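Local coordinates for thiamine diphosphokinase (Bacteroides thetaiotaomicron, PDB 2OMK), which probably transfers a pyrophosphate group from ATP to thiamine, making the cofactor thiamine diphosphate, at residues Ile181-Leu189 with Leu198-Thr208; Thr105-His113 with Asn139-Met147. The protein carries 1 engineered substitution. All blocks are in the same frame, centred on the assembly; numbering follows the deposited sequence.

Contact 1: residues Ile181-Leu189 with Leu198-Thr208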
ATOM      1  N   ILE A 181       3.848  -5.215 -11.516  1.00 10.75           N
ATOM      2  CA  ILE A 181       3.045  -4.442 -12.447  1.00 10.44           C
ATOM      3  C   ILE A 181       1.605  -4.455 -11.950  1.00 10.99           C
ATOM      4  O   ILE A 181       1.028  -5.523 -11.729  1.00 10.59           O
ATOM      5  CB  ILE A 181       3.133  -5.026 -13.881  1.00 10.60           C
ATOM      6  CG1 ILE A 181       4.578  -4.955 -14.385  1.00 10.88           C
ATOM      7  CG2 ILE A 181       2.152  -4.309 -14.834  1.00 11.06           C
ATOM      8  CD1 ILE A 181       4.904  -5.940 -15.472  1.00 14.86           C
ATOM      9  N   ILE A 182       1.051  -3.267 -11.743  1.00 11.43           N
ATOM     10  CA  ILE A 182      -0.341  -3.121 -11.319  1.00 13.27           C
ATOM     11  C   ILE A 182      -1.115  -2.476 -12.450  1.00 13.06           C
ATOM     12  O   ILE A 182      -0.750  -1.398 -12.936  1.00 12.05           O
ATOM     13  CB  ILE A 182      -0.509  -2.256 -10.033  1.00 13.38           C
ATOM     14  CG1 ILE A 182       0.504  -2.635  -8.935  1.00 17.20           C
ATOM     15  CG2 ILE A 182      -1.968  -2.343  -9.524  1.00 14.52           C
ATOM     16  CD1 ILE A 182       0.407  -4.067  -8.428  1.00 18.10           C
ATOM     17  N   ASN A 183      -2.183  -3.143 -12.871  1.00 13.22           N
ATOM     18  CA  ASN A 183      -2.933  -2.707 -14.030  1.00 15.02           C
ATOM     19  C   ASN A 183      -4.002  -1.681 -13.684  1.00 14.84           C
ATOM     20  O   ASN A 183      -4.746  -1.830 -12.714  1.00 15.32           O
ATOM     21  CB  ASN A 183      -3.542  -3.905 -14.766  1.00 14.97           C
ATOM     22  CG  ASN A 183      -3.909  -3.576 -16.207  1.00 18.53           C
ATOM     23  OD1 ASN A 183      -3.531  -2.525 -16.742  1.00 19.46           O
ATOM     24  ND2 ASN A 183      -4.637  -4.480 -16.848  1.00 19.04           N
ATOM     25  N   PHE A 184      -4.040  -0.617 -14.476  1.00 15.66           N
ATOM     26  CA  PHE A 184      -5.052   0.413 -14.334  1.00 17.15           C
ATOM     27  C   PHE A 184      -5.817   0.554 -15.651  1.00 18.39           C
ATOM     28  O   PHE A 184      -5.971   1.647 -16.188  1.00 19.19           O
ATOM     29  CB  PHE A 184      -4.417   1.734 -13.864  1.00 17.41           C
ATOM     30  CG  PHE A 184      -4.032   1.729 -12.407  1.00 17.86           C
ATOM     31  CD1 PHE A 184      -2.826   1.169 -11.991  1.00 17.68           C
ATOM     32  CD2 PHE A 184      -4.882   2.269 -11.446  1.00 19.12           C
ATOM     33  CE1 PHE A 184      -2.469   1.146 -10.644  1.00 18.95           C
ATOM     34  CE2 PHE A 184      -4.524   2.257 -10.089  1.00 21.21           C
ATOM     35  CZ  PHE A 184      -3.316   1.694  -9.691  1.00 19.38           C
ATOM     36  N   GLY A 185      -6.273  -0.582 -16.169  1.00 19.52           N
ATOM     37  CA  GLY A 185      -7.115  -0.606 -17.366  1.00 20.86           C
ATOM     38  C   GLY A 185      -6.374  -0.793 -18.679  1.00 21.41           C
ATOM     39  O   GLY A 185      -6.975  -0.676 -19.756  1.00 21.84           O
ATOM     40  N   ALA A 186      -5.076  -1.084 -18.604  1.00 20.80           N
ATOM     41  CA  ALA A 186      -4.288  -1.319 -19.810  1.00 21.09           C
ATOM     42  C   ALA A 186      -4.656  -2.660 -20.445  1.00 21.34           C
ATOM     43  O   ALA A 186      -5.115  -3.586 -19.765  1.00 21.26           O
ATOM     44  CB  ALA A 186      -2.802  -1.238 -19.519  1.00 21.67           C
ATOM     45  N   LYS A 187      -4.478  -2.741 -21.757  1.00 21.52           N
ATOM     46  CA  LYS A 187      -4.846  -3.929 -22.518  1.00 22.26           C
ATOM     47  C   LYS A 187      -3.719  -4.332 -23.457  1.00 21.41           C
ATOM     48  O   LYS A 187      -2.972  -3.479 -23.941  1.00 21.54           O
ATOM     49  CB  LYS A 187      -6.140  -3.685 -23.305  1.00 23.20           C
ATOM     50  CG  LYS A 187      -7.402  -3.697 -22.451  1.00 26.19           C
ATOM     51  CD  LYS A 187      -8.652  -3.684 -23.316  1.00 32.35           C
ATOM     52  CE  LYS A 187      -9.860  -4.217 -22.555  1.00 35.67           C
ATOM     53  NZ  LYS A 187     -11.047  -4.412 -23.444  1.00 38.57           N
ATOM     54  N   GLY A 188      -3.605  -5.638 -23.698  1.00 20.28           N
ATOM     55  CA  GLY A 188      -2.565  -6.197 -24.548  1.00 19.84           C
ATOM     56  C   GLY A 188      -1.190  -6.229 -23.898  1.00 19.24           C
ATOM     57  O   GLY A 188      -0.174  -6.097 -24.583  1.00 18.37           O
ATOM     58  N   LEU A 189      -1.157  -6.407 -22.578  1.00 19.07           N
ATOM     59  CA  LEU A 189       0.111  -6.390 -21.843  1.00 19.16           C
ATOM     60  C   LEU A 189       1.023  -7.520 -22.286  1.00 19.14           C
ATOM     61  O   LEU A 189       0.645  -8.696 -22.252  1.00 19.36           O
ATOM     62  CB  LEU A 189      -0.111  -6.440 -20.321  1.00 19.50           C
ATOM     63  CG  LEU A 189      -0.464  -5.120 -19.620  1.00 19.13           C
ATOM     64  CD1 LEU A 189      -0.989  -5.367 -18.213  1.00 20.62           C
ATOM     65  CD2 LEU A 189       0.725  -4.151 -19.565  1.00 20.43           C
ATOM     66  N   LEU A 198       3.448 -11.604 -19.290  1.00 15.25           N
ATOM     67  CA  LEU A 198       2.354 -10.820 -18.732  1.00 15.29           C
ATOM     68  C   LEU A 198       1.001 -11.310 -19.230  1.00 16.47           C
ATOM     69  O   LEU A 198       0.918 -12.026 -20.233  1.00 16.72           O
ATOM     70  CB  LEU A 198       2.527  -9.338 -19.070  1.00 14.61           C
ATOM     71  CG  LEU A 198       3.850  -8.662 -18.700  1.00 13.67           C
ATOM     72  CD1 LEU A 198       3.705  -7.156 -18.859  1.00 12.06           C
ATOM     73  CD2 LEU A 198       4.278  -9.022 -17.276  1.00 14.53           C
ATOM     74  N   SER A 199      -0.041 -10.940 -18.494  1.00 17.08           N
ATOM     75  CA  SER A 199      -1.428 -11.096 -18.911  1.00 17.86           C
ATOM     76  C   SER A 199      -2.152  -9.793 -18.571  1.00 18.01           C
ATOM     77  O   SER A 199      -1.572  -8.902 -17.933  1.00 17.79           O
ATOM     78  CB  SER A 199      -2.079 -12.300 -18.223  1.00 17.37           C
ATOM     79  OG  SER A 199      -2.175 -12.114 -16.816  1.00 19.12           O
ATOM     80  N   ASP A 200      -3.401  -9.653 -19.008  1.00 18.33           N
ATOM     81  CA  ASP A 200      -4.161  -8.440 -18.699  1.00 19.33           C
ATOM     82  C   ASP A 200      -4.727  -8.537 -17.280  1.00 19.01           C
ATOM     83  O   ASP A 200      -5.893  -8.909 -17.074  1.00 18.45           O
ATOM     84  CB  ASP A 200      -5.252  -8.180 -19.752  1.00 20.05           C
ATOM     85  CG  ASP A 200      -4.680  -7.680 -21.076  1.00 23.90           C
ATOM     86  OD1 ASP A 200      -3.439  -7.558 -21.193  1.00 24.67           O
ATOM     87  OD2 ASP A 200      -5.472  -7.404 -22.003  1.00 24.92           O
ATOM     88  N   PHE A 201      -3.877  -8.195 -16.306  1.00 18.04           N
ATOM     89  CA  PHE A 201      -4.135  -8.472 -14.891  1.00 18.09           C
ATOM     90  C   PHE A 201      -5.456  -7.893 -14.418  1.00 18.69           C
ATOM     91  O   PHE A 201      -5.756  -6.726 -14.683  1.00 20.14           O
ATOM     92  CB  PHE A 201      -2.985  -7.966 -14.003  1.00 16.86           C
ATOM     93  CG  PHE A 201      -1.622  -8.434 -14.442  1.00 16.40           C
ATOM     94  CD1 PHE A 201      -0.658  -7.513 -14.855  1.00 15.70           C
ATOM     95  CD2 PHE A 201      -1.305  -9.797 -14.457  1.00 15.19           C
ATOM     96  CE1 PHE A 201       0.609  -7.938 -15.265  1.00 13.66           C
ATOM     97  CE2 PHE A 201      -0.040 -10.240 -14.867  1.00 13.46           C
ATOM     98  CZ  PHE A 201       0.920  -9.304 -15.275  1.00 15.67           C
ATOM     99  N   THR A 202      -6.230  -8.727 -13.730  1.00 19.22           N
ATOM    100  CA  THR A 202      -7.555  -8.364 -13.230  1.00 19.87           C
ATOM    101  C   THR A 202      -7.591  -8.152 -11.717  1.00 18.84           C
ATOM    102  O   THR A 202      -8.573  -7.621 -11.201  1.00 19.54           O
ATOM    103  CB  THR A 202      -8.613  -9.430 -13.594  1.00 20.02           C
ATOM    104  OG1 THR A 202      -8.175 -10.710 -13.130  1.00 20.52           O
ATOM    105  CG2 THR A 202      -8.846  -9.470 -15.110  1.00 21.70           C
ATOM    106  N   ASN A 203      -6.546  -8.586 -11.007  1.00 17.15           N
ATOM    107  CA  ASN A 203      -6.402  -8.270  -9.579  1.00 14.98           C
ATOM    108  C   ASN A 203      -4.935  -7.953  -9.236  1.00 14.17           C
ATOM    109  O   ASN A 203      -4.021  -8.384  -9.948  1.00 13.25           O
ATOM    110  CB  ASN A 203      -6.959  -9.391  -8.697  1.00 15.36           C
ATOM    111  CG  ASN A 203      -7.375  -8.901  -7.306  1.00 14.24           C
ATOM    112  OD1 ASN A 203      -7.378  -7.694  -7.031  1.00 13.09           O
ATOM    113  ND2 ASN A 203      -7.733  -9.839  -6.430  1.00 14.73           N
ATOM    114  N   TRP A 204      -4.717  -7.203  -8.158  1.00 13.14           N
ATOM    115  CA  TRP A 204      -3.408  -6.571  -7.928  1.00 12.37           C
ATOM    116  C   TRP A 204      -2.246  -7.545  -7.773  1.00 12.44           C
ATOM    117  O   TRP A 204      -1.135  -7.266  -8.238  1.00 12.89           O
ATOM    118  CB  TRP A 204      -3.429  -5.625  -6.716  1.00 11.97           C
ATOM    119  CG  TRP A 204      -4.602  -4.672  -6.646  1.00 11.73           C
ATOM    120  CD1 TRP A 204      -5.420  -4.275  -7.669  1.00 12.39           C
ATOM    121  CD2 TRP A 204      -5.043  -3.973  -5.482  1.00 11.27           C
ATOM    122  NE1 TRP A 204      -6.365  -3.380  -7.200  1.00 13.50           N
ATOM    123  CE2 TRP A 204      -6.156  -3.184  -5.859  1.00 12.36           C
ATOM    124  CE3 TRP A 204      -4.608  -3.943  -4.146  1.00 10.91           C
ATOM    125  CZ2 TRP A 204      -6.838  -2.369  -4.949  1.00 11.90           C
ATOM    126  CZ3 TRP A 204      -5.297  -3.139  -3.237  1.00 12.33           C
ATOM    127  CH2 TRP A 204      -6.393  -2.355  -3.649  1.00 12.81           C
ATOM    128  N   TRP A 205      -2.497  -8.672  -7.107  1.00 12.53           N
ATOM    129  CA  TRP A 205      -1.445  -9.643  -6.815  1.00 12.42           C
ATOM    130  C   TRP A 205      -0.849 -10.285  -8.070  1.00 12.53           C
ATOM    131  O   TRP A 205       0.331 -10.661  -8.084  1.00 11.84           O
ATOM    132  CB  TRP A 205      -1.980 -10.730  -5.877  1.00 13.76           C
ATOM    133  CG  TRP A 205      -3.030 -11.604  -6.492  1.00 14.78           C
ATOM    134  CD1 TRP A 205      -4.381 -11.403  -6.479  1.00 16.15           C
ATOM    135  CD2 TRP A 205      -2.812 -12.830  -7.208  1.00 16.42           C
ATOM    136  NE1 TRP A 205      -5.021 -12.433  -7.146  1.00 16.85           N
ATOM    137  CE2 TRP A 205      -4.081 -13.321  -7.596  1.00 16.43           C
ATOM    138  CE3 TRP A 205      -1.671 -13.563  -7.548  1.00 15.82           C
ATOM    139  CZ2 TRP A 205      -4.236 -14.510  -8.315  1.00 17.52           C
ATOM    140  CZ3 TRP A 205      -1.826 -14.746  -8.272  1.00 17.88           C
ATOM    141  CH2 TRP A 205      -3.100 -15.206  -8.642  1.00 16.64           C
ATOM    142  N   GLN A 206      -1.667 -10.411  -9.116  1.00 12.62           N
ATOM    143  CA  GLN A 206      -1.322 -11.233 -10.289  1.00 13.29           C
ATOM    144  C   GLN A 206      -0.037 -10.807 -10.980  1.00 12.38           C
ATOM    145  O   GLN A 206       0.758 -11.652 -11.385  1.00 12.35           O
ATOM    146  CB  GLN A 206      -2.467 -11.257 -11.301  1.00 13.20           C
ATOM    147  CG  GLN A 206      -3.715 -11.984 -10.799  1.00 15.27           C
ATOM    148  CD  GLN A 206      -4.961 -11.665 -11.606  1.00 19.23           C
ATOM    149  OE1 GLN A 206      -6.065 -12.092 -11.250  1.00 22.68           O
ATOM    150  NE2 GLN A 206      -4.801 -10.901 -12.681  1.00 16.42           N
ATOM    151  N   GLY A 207       0.155  -9.496 -11.112  1.00 11.68           N
ATOM    152  CA  GLY A 207       1.340  -8.951 -11.764  1.00 10.67           C
ATOM    153  C   GLY A 207       2.490  -8.625 -10.836  1.00 10.33           C
ATOM    154  O   GLY A 207       3.506  -8.102 -11.286  1.00  9.37           O
ATOM    155  N   THR A 208       2.357  -8.936  -9.545  1.00 10.06           N
ATOM    156  CA  THR A 208       3.442  -8.643  -8.612  1.00 10.19           C
ATOM    157  C   THR A 208       4.538  -9.701  -8.661  1.00 11.13           C
ATOM    158  O   THR A 208       4.308 -10.843  -9.093  1.00 10.86           O
ATOM    159  CB  THR A 208       2.972  -8.504  -7.125  1.00 10.63           C
ATOM    160  OG1 THR A 208       2.409  -9.746  -6.675  1.00 10.73           O
ATOM    161  CG2 THR A 208       1.956  -7.372  -6.959  1.00 10.41           C
TER
HETATM  162  O   HOH W   1      -1.141  -6.890 -10.925  1.00 10.85           O
HETATM  163  O   HOH W   2      -1.788  -9.871 -21.919  1.00 24.35           O
HETATM  164  O   HOH W   3       1.807 -11.466 -22.738  1.00 27.04           O

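Contact 2: residues Thr105-His113 with Asn139-Met147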
ATOM      1  N   THR A 105      -9.244  17.892  -0.968  1.00 18.86           N
ATOM      2  CA  THR A 105      -8.837  17.627   0.418  1.00 19.71           C
ATOM      3  C   THR A 105      -7.537  16.822   0.592  1.00 18.40           C
ATOM      4  O   THR A 105      -6.975  16.799   1.691  1.00 18.85           O
ATOM      5  CB  THR A 105      -9.972  16.969   1.234  1.00 19.73           C
ATOM      6  OG1 THR A 105     -10.340  15.726   0.625  1.00 21.79           O
ATOM      7  CG2 THR A 105     -11.192  17.896   1.294  1.00 21.74           C
ATOM      8  N   ASN A 106      -7.053  16.187  -0.475  1.00 16.49           N
ATOM      9  CA  ASN A 106      -5.824  15.386  -0.406  1.00 15.81           C
ATOM     10  C   ASN A 106      -4.591  16.271  -0.584  1.00 14.82           C
ATOM     11  O   ASN A 106      -4.400  16.851  -1.653  1.00 14.01           O
ATOM     12  CB  ASN A 106      -5.856  14.272  -1.471  1.00 15.94           C
ATOM     13  CG  ASN A 106      -4.736  13.259  -1.306  1.00 17.62           C
ATOM     14  OD1 ASN A 106      -4.971  12.055  -1.198  1.00 20.55           O
ATOM     15  ND2 ASN A 106      -3.514  13.739  -1.290  1.00 17.85           N
ATOM     16  N   ASP A 107      -3.762  16.386   0.455  1.00 14.49           N
ATOM     17  CA  ASP A 107      -2.631  17.324   0.422  1.00 14.27           C
ATOM     18  C   ASP A 107      -1.581  16.917  -0.610  1.00 12.76           C
ATOM     19  O   ASP A 107      -0.932  17.770  -1.201  1.00 11.91           O
ATOM     20  CB  ASP A 107      -1.956  17.449   1.792  1.00 15.17           C
ATOM     21  CG  ASP A 107      -2.823  18.148   2.832  1.00 18.26           C
ATOM     22  OD1 ASP A 107      -3.735  18.934   2.467  1.00 20.82           O
ATOM     23  OD2 ASP A 107      -2.559  17.923   4.036  1.00 20.73           O
ATOM     24  N   GLN A 108      -1.387  15.617  -0.811  1.00 11.78           N
ATOM     25  CA  GLN A 108      -0.459  15.170  -1.859  1.00 11.05           C
ATOM     26  C   GLN A 108      -0.879  15.738  -3.225  1.00 10.69           C
ATOM     27  O   GLN A 108      -0.057  16.282  -3.967  1.00  9.74           O
ATOM     28  CB  GLN A 108      -0.374  13.635  -1.908  1.00 11.43           C
ATOM     29  CG  GLN A 108       0.594  13.129  -2.970  1.00 10.93           C
ATOM     30  CD  GLN A 108       0.478  11.646  -3.217  1.00 10.46           C
ATOM     31  OE1 GLN A 108      -0.341  11.196  -4.031  1.00 13.63           O
ATOM     32  NE2 GLN A 108       1.310  10.873  -2.538  1.00  5.69           N
ATOM     33  N   THR A 109      -2.169  15.640  -3.528  1.00 10.77           N
ATOM     34  CA  THR A 109      -2.726  16.157  -4.776  1.00 10.46           C
ATOM     35  C   THR A 109      -2.593  17.687  -4.861  1.00 10.79           C
ATOM     36  O   THR A 109      -2.163  18.224  -5.886  1.00 10.17           O
ATOM     37  CB  THR A 109      -4.185  15.701  -4.927  1.00 11.09           C
ATOM     38  OG1 THR A 109      -4.206  14.271  -5.049  1.00 10.44           O
ATOM     39  CG2 THR A 109      -4.841  16.316  -6.158  1.00 10.60           C
ATOM     40  N   LYS A 110      -2.936  18.377  -3.775  1.00 10.63           N
ATOM     41  CA  LYS A 110      -2.743  19.833  -3.701  1.00 11.30           C
ATOM     42  C   LYS A 110      -1.296  20.259  -3.938  1.00 10.56           C
ATOM     43  O   LYS A 110      -1.040  21.252  -4.624  1.00  9.42           O
ATOM     44  CB  LYS A 110      -3.255  20.374  -2.372  1.00 12.33           C
ATOM     45  CG  LYS A 110      -4.759  20.208  -2.223  1.00 15.94           C
ATOM     46  CD  LYS A 110      -5.358  21.242  -1.303  1.00 22.07           C
ATOM     47  CE  LYS A 110      -5.505  20.722   0.101  1.00 23.36           C
ATOM     48  NZ  LYS A 110      -6.492  21.569   0.819  1.00 24.35           N
ATOM     49  N   ALA A 111      -0.355  19.507  -3.367  1.00  9.76           N
ATOM     50  CA  ALA A 111       1.077  19.754  -3.575  1.00  9.81           C
ATOM     51  C   ALA A 111       1.469  19.616  -5.043  1.00 10.68           C
ATOM     52  O   ALA A 111       2.214  20.443  -5.574  1.00 10.36           O
ATOM     53  CB  ALA A 111       1.907  18.805  -2.729  1.00  9.36           C
ATOM     54  N   VAL A 112       0.978  18.565  -5.698  1.00  9.84           N
ATOM     55  CA  VAL A 112       1.264  18.362  -7.128  1.00 10.39           C
ATOM     56  C   VAL A 112       0.694  19.514  -7.951  1.00 10.37           C
ATOM     57  O   VAL A 112       1.379  20.074  -8.819  1.00 10.74           O
ATOM     58  CB  VAL A 112       0.732  16.997  -7.636  1.00  9.72           C
ATOM     59  CG1 VAL A 112       0.890  16.866  -9.163  1.00 10.97           C
ATOM     60  CG2 VAL A 112       1.479  15.858  -6.943  1.00 10.41           C
ATOM     61  N   HIS A 113      -0.544  19.886  -7.650  1.00 11.33           N
ATOM     62  CA  HIS A 113      -1.217  20.962  -8.371  1.00 13.05           C
ATOM     63  C   HIS A 113      -0.515  22.312  -8.167  1.00 13.40           C
ATOM     64  O   HIS A 113      -0.348  23.079  -9.118  1.00 13.84           O
ATOM     65  CB  HIS A 113      -2.691  21.018  -7.959  1.00 13.84           C
ATOM     66  CG  HIS A 113      -3.490  19.847  -8.433  1.00 16.84           C
ATOM     67  ND1 HIS A 113      -4.844  19.728  -8.206  1.00 20.03           N
ATOM     68  CD2 HIS A 113      -3.129  18.747  -9.139  1.00 19.35           C
ATOM     69  CE1 HIS A 113      -5.283  18.606  -8.749  1.00 20.29           C
ATOM     70  NE2 HIS A 113      -4.263  17.990  -9.318  1.00 21.51           N
ATOM     71  N   ASN A 139      -2.887   7.346  -2.075  1.00  8.45           N
ATOM     72  CA  ASN A 139      -1.695   8.070  -2.506  1.00  8.94           C
ATOM     73  C   ASN A 139      -0.995   7.429  -3.702  1.00  8.16           C
ATOM     74  O   ASN A 139      -0.557   8.132  -4.609  1.00  8.19           O
ATOM     75  CB  ASN A 139      -0.701   8.237  -1.351  1.00  8.68           C
ATOM     76  CG  ASN A 139      -1.164   9.253  -0.305  1.00 11.57           C
ATOM     77  OD1 ASN A 139      -2.162   9.954  -0.487  1.00 11.19           O
ATOM     78  ND2 ASN A 139      -0.433   9.324   0.802  1.00 13.96           N
ATOM     79  N   ILE A 140      -0.887   6.104  -3.687  1.00  7.49           N
ATOM     80  CA  ILE A 140      -0.239   5.363  -4.770  1.00  8.48           C
ATOM     81  C   ILE A 140      -1.055   5.476  -6.054  1.00  8.24           C
ATOM     82  O   ILE A 140      -0.515   5.792  -7.119  1.00  7.99           O
ATOM     83  CB  ILE A 140      -0.007   3.877  -4.397  1.00  7.96           C
ATOM     84  CG1 ILE A 140       1.107   3.749  -3.348  1.00  9.61           C
ATOM     85  CG2 ILE A 140       0.381   3.057  -5.629  1.00  9.32           C
ATOM     86  CD1 ILE A 140       1.175   2.337  -2.694  1.00 10.21           C
ATOM     87  N   SER A 141      -2.360   5.248  -5.941  1.00  8.71           N
ATOM     88  CA  SER A 141      -3.235   5.252  -7.110  1.00  8.87           C
ATOM     89  C   SER A 141      -3.295   6.620  -7.800  1.00  8.78           C
ATOM     90  O   SER A 141      -3.536   6.705  -9.008  1.00  9.45           O
ATOM     91  CB  SER A 141      -4.631   4.776  -6.723  1.00  9.69           C
ATOM     92  OG  SER A 141      -5.369   5.794  -6.071  1.00  9.05           O
ATOM     93  N   LEU A 142      -3.063   7.678  -7.031  1.00  8.49           N
ATOM     94  CA  LEU A 142      -3.104   9.047  -7.560  1.00  8.59           C
ATOM     95  C   LEU A 142      -2.019   9.341  -8.585  1.00  9.19           C
ATOM     96  O   LEU A 142      -2.166  10.250  -9.419  1.00  8.42           O
ATOM     97  CB  LEU A 142      -3.074  10.064  -6.412  1.00  9.31           C
ATOM     98  CG  LEU A 142      -4.433  10.236  -5.717  1.00  8.78           C
ATOM     99  CD1 LEU A 142      -4.259  10.864  -4.319  1.00  7.67           C
ATOM    100  CD2 LEU A 142      -5.386  11.068  -6.570  1.00 11.39           C
ATOM    101  N   LEU A 143      -0.936   8.566  -8.537  1.00  8.55           N
ATOM    102  CA  LEU A 143       0.159   8.706  -9.505  1.00  8.20           C
ATOM    103  C   LEU A 143      -0.334   8.643 -10.950  1.00  8.89           C
ATOM    104  O   LEU A 143       0.153   9.370 -11.812  1.00  8.13           O
ATOM    105  CB  LEU A 143       1.225   7.633  -9.273  1.00  8.54           C
ATOM    106  CG  LEU A 143       2.115   7.834  -8.038  1.00  7.79           C
ATOM    107  CD1 LEU A 143       2.958   6.583  -7.791  1.00  7.61           C
ATOM    108  CD2 LEU A 143       3.024   9.052  -8.198  1.00 10.71           C
ATOM    109  N   VAL A 144      -1.313   7.782 -11.196  1.00  9.29           N
ATOM    110  CA  VAL A 144      -1.936   7.676 -12.517  1.00 10.87           C
ATOM    111  C   VAL A 144      -2.585   9.002 -12.932  1.00 10.02           C
ATOM    112  O   VAL A 144      -2.391   9.454 -14.065  1.00 10.09           O
ATOM    113  CB  VAL A 144      -2.947   6.497 -12.581  1.00 10.83           C
ATOM    114  CG1 VAL A 144      -3.660   6.467 -13.924  1.00 14.80           C
ATOM    115  CG2 VAL A 144      -2.223   5.166 -12.346  1.00 13.49           C
ATOM    116  N   GLU A 145      -3.324   9.636 -12.019  1.00 10.30           N
ATOM    117  CA  GLU A 145      -3.928  10.949 -12.304  1.00 10.14           C
ATOM    118  C   GLU A 145      -2.872  12.020 -12.596  1.00 10.76           C
ATOM    119  O   GLU A 145      -3.023  12.819 -13.537  1.00 10.67           O
ATOM    120  CB  GLU A 145      -4.850  11.428 -11.166  1.00 11.24           C
ATOM    121  CG  GLU A 145      -5.802  10.369 -10.566  1.00 11.35           C
ATOM    122  CD  GLU A 145      -6.800   9.790 -11.558  1.00 14.34           C
ATOM    123  OE1 GLU A 145      -6.939  10.328 -12.679  1.00 15.68           O
ATOM    124  OE2 GLU A 145      -7.468   8.790 -11.210  1.00 12.77           O
ATOM    125  N   TYR A 146      -1.810  12.053 -11.790  1.00  9.71           N
ATOM    126  CA  TYR A 146      -0.774  13.074 -11.985  1.00  9.57           C
ATOM    127  C   TYR A 146      -0.095  12.939 -13.348  1.00 10.47           C
ATOM    128  O   TYR A 146       0.168  13.948 -14.029  1.00 10.86           O
ATOM    129  CB  TYR A 146       0.274  13.029 -10.866  1.00  9.06           C
ATOM    130  CG  TYR A 146      -0.288  13.064  -9.463  1.00  8.67           C
ATOM    131  CD1 TYR A 146      -1.488  13.733  -9.167  1.00  7.12           C
ATOM    132  CD2 TYR A 146       0.393  12.437  -8.424  1.00  8.58           C
ATOM    133  CE1 TYR A 146      -1.998  13.748  -7.854  1.00  9.19           C
ATOM    134  CE2 TYR A 146      -0.093  12.450  -7.127  1.00  8.00           C
ATOM    135  CZ  TYR A 146      -1.277  13.102  -6.844  1.00  8.63           C
ATOM    136  OH  TYR A 146      -1.736  13.103  -5.553  1.00  9.36           O
ATOM    137  N   MET A 147       0.168  11.703 -13.755  0.50 10.09           N
ATOM    138  CA  MET A 147       0.770  11.441 -15.055  0.50 10.76           C
ATOM    139  C   MET A 147      -0.150  11.937 -16.168  0.50 11.67           C
ATOM    140  O   MET A 147       0.285  12.639 -17.075  0.50 11.47           O
ATOM    141  CB  MET A 147       1.044   9.950 -15.219  0.50 10.74           C
ATOM    142  CG  MET A 147       1.669   9.572 -16.546  0.50 10.82           C
ATOM    143  SD  MET A 147       1.680   7.788 -16.755  0.50 10.29           S
ATOM    144  CE  MET A 147      -0.049   7.394 -16.512  0.50 10.41           C
TER

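Contact 1: residues Ile181-Leu189 with Leu198-Thr208
In the substrate-binding domain, the loop after strand 189-192 folds back over the corner where strand 178-183 gives way to 186-187, and D200 and L189 join the two. The D200 carboxylate receives two successive backbone amides: L189 N binds OD1 on its syn lone pair at 2.9 Å, and G188 N reaches OD2, also from the syn side, at 3.1 Å. With CG anti to its carbonyl carbon (chi1 -73°), D200 turns the carboxylate to the G188 and L189 amides, and a water ties OD1 to L189 O. N183 braces the corner from within: OD1 accepts from A186 N in an Asx motif, while ND2 donates to A186 O at 3.1 Å, that acceptor lying almost in the amide plane. ND2 also makes a weak bond, 3.3 Å long, to F201 O across the contact. Replacing the N183 amide with the methyl of an alanine is likely to leave A186 N, A186 O and F201 O without these mates, freeing the corner to move. The F201 ring sits between G207 CA over one face and S199 O over the other; I181 CG2 meets its edge at 4.0 Å from CE1, and L189 CD1 approaches F201 CD1 obliquely. Beyond it, I181 CD1 packs on L198 CD2 at 3.6 Å, the two side chains crossing at about a right angle. At the far end I181 N donates to G207 O at 2.9 Å, nearly straight (171°) but from above the carbonyl plane, and a water at I181 O also meets W204 O and G207 N. I181 and L189 both lean on I219 of strand 216-221, whereas W204 meets W204 of the second subunit. The arrangement is that of a long loop packed across a strand corner, with an Asx motif at the corner and, separately, a carboxylate binding two successive amides.

Contact 2: residues Thr105-His113 with Asn139-Met147
Helices 107-113 and 139-147 run side by side in nearly the same direction, their axes 10.6 Å apart at closest approach and crossing at -28°, with Q108, T109 and V112 facing N139, L142 and Y146. Of all these residues Y146 is the most extensively covered by the opposing helix. V112 CG2 lies over one face of its ring in a CH-pi contact, 3.8 Å from the centroid, and L142 O lies over the opposite face from within its own helix. At the ring edge T109 OG1 and Y146 OH share a hydrogen bond of 2.8 Å, and the Q108 amide also reaches the hydroxyl there. T109 carries OG1 anti to its carbonyl carbon (chi1 -65°), which turns the hydroxyl to the phenol and also to L142 CD1, 3.5 Å from OG1. The extended Q108 side chain crosses Y146 obliquely, its amide plane 74° from the ring, and the end of that amide lies against N139 CB. N139 turns its own amide to the loop, where ND2 donates to A128 O. The apolar ring face is thus packed by V112 while the buried hydroxyl has T109 as hydrogen-bond partner and the Q108 amide nearby, which together probably fix the ring's position and rotation.

Contact 2 is the buried one, about 10 Å from the chain centre to its own, where two helices of the catalytic domain pack around Y146, whose hydroxyl is met by polar side chains. Contact 1, its centre about 19 Å out and partly exposed, instead holds irregular chain in the substrate-binding domain by backbone amides, a carboxylate and bridging waters that flank an apolar cluster of I181, L189, L198 and F201. The centres of contacts 1 and 2 are about 22 Å apart. Even so they touch: F184 CG lies 3.9 Å from V144 CG2 on helix 133-148, which supplies segment 139-147. Both also meet the second subunit, whose E145 receives hydrogen bonds from N203 and W205, so helix and loop face one another across the dimer interface.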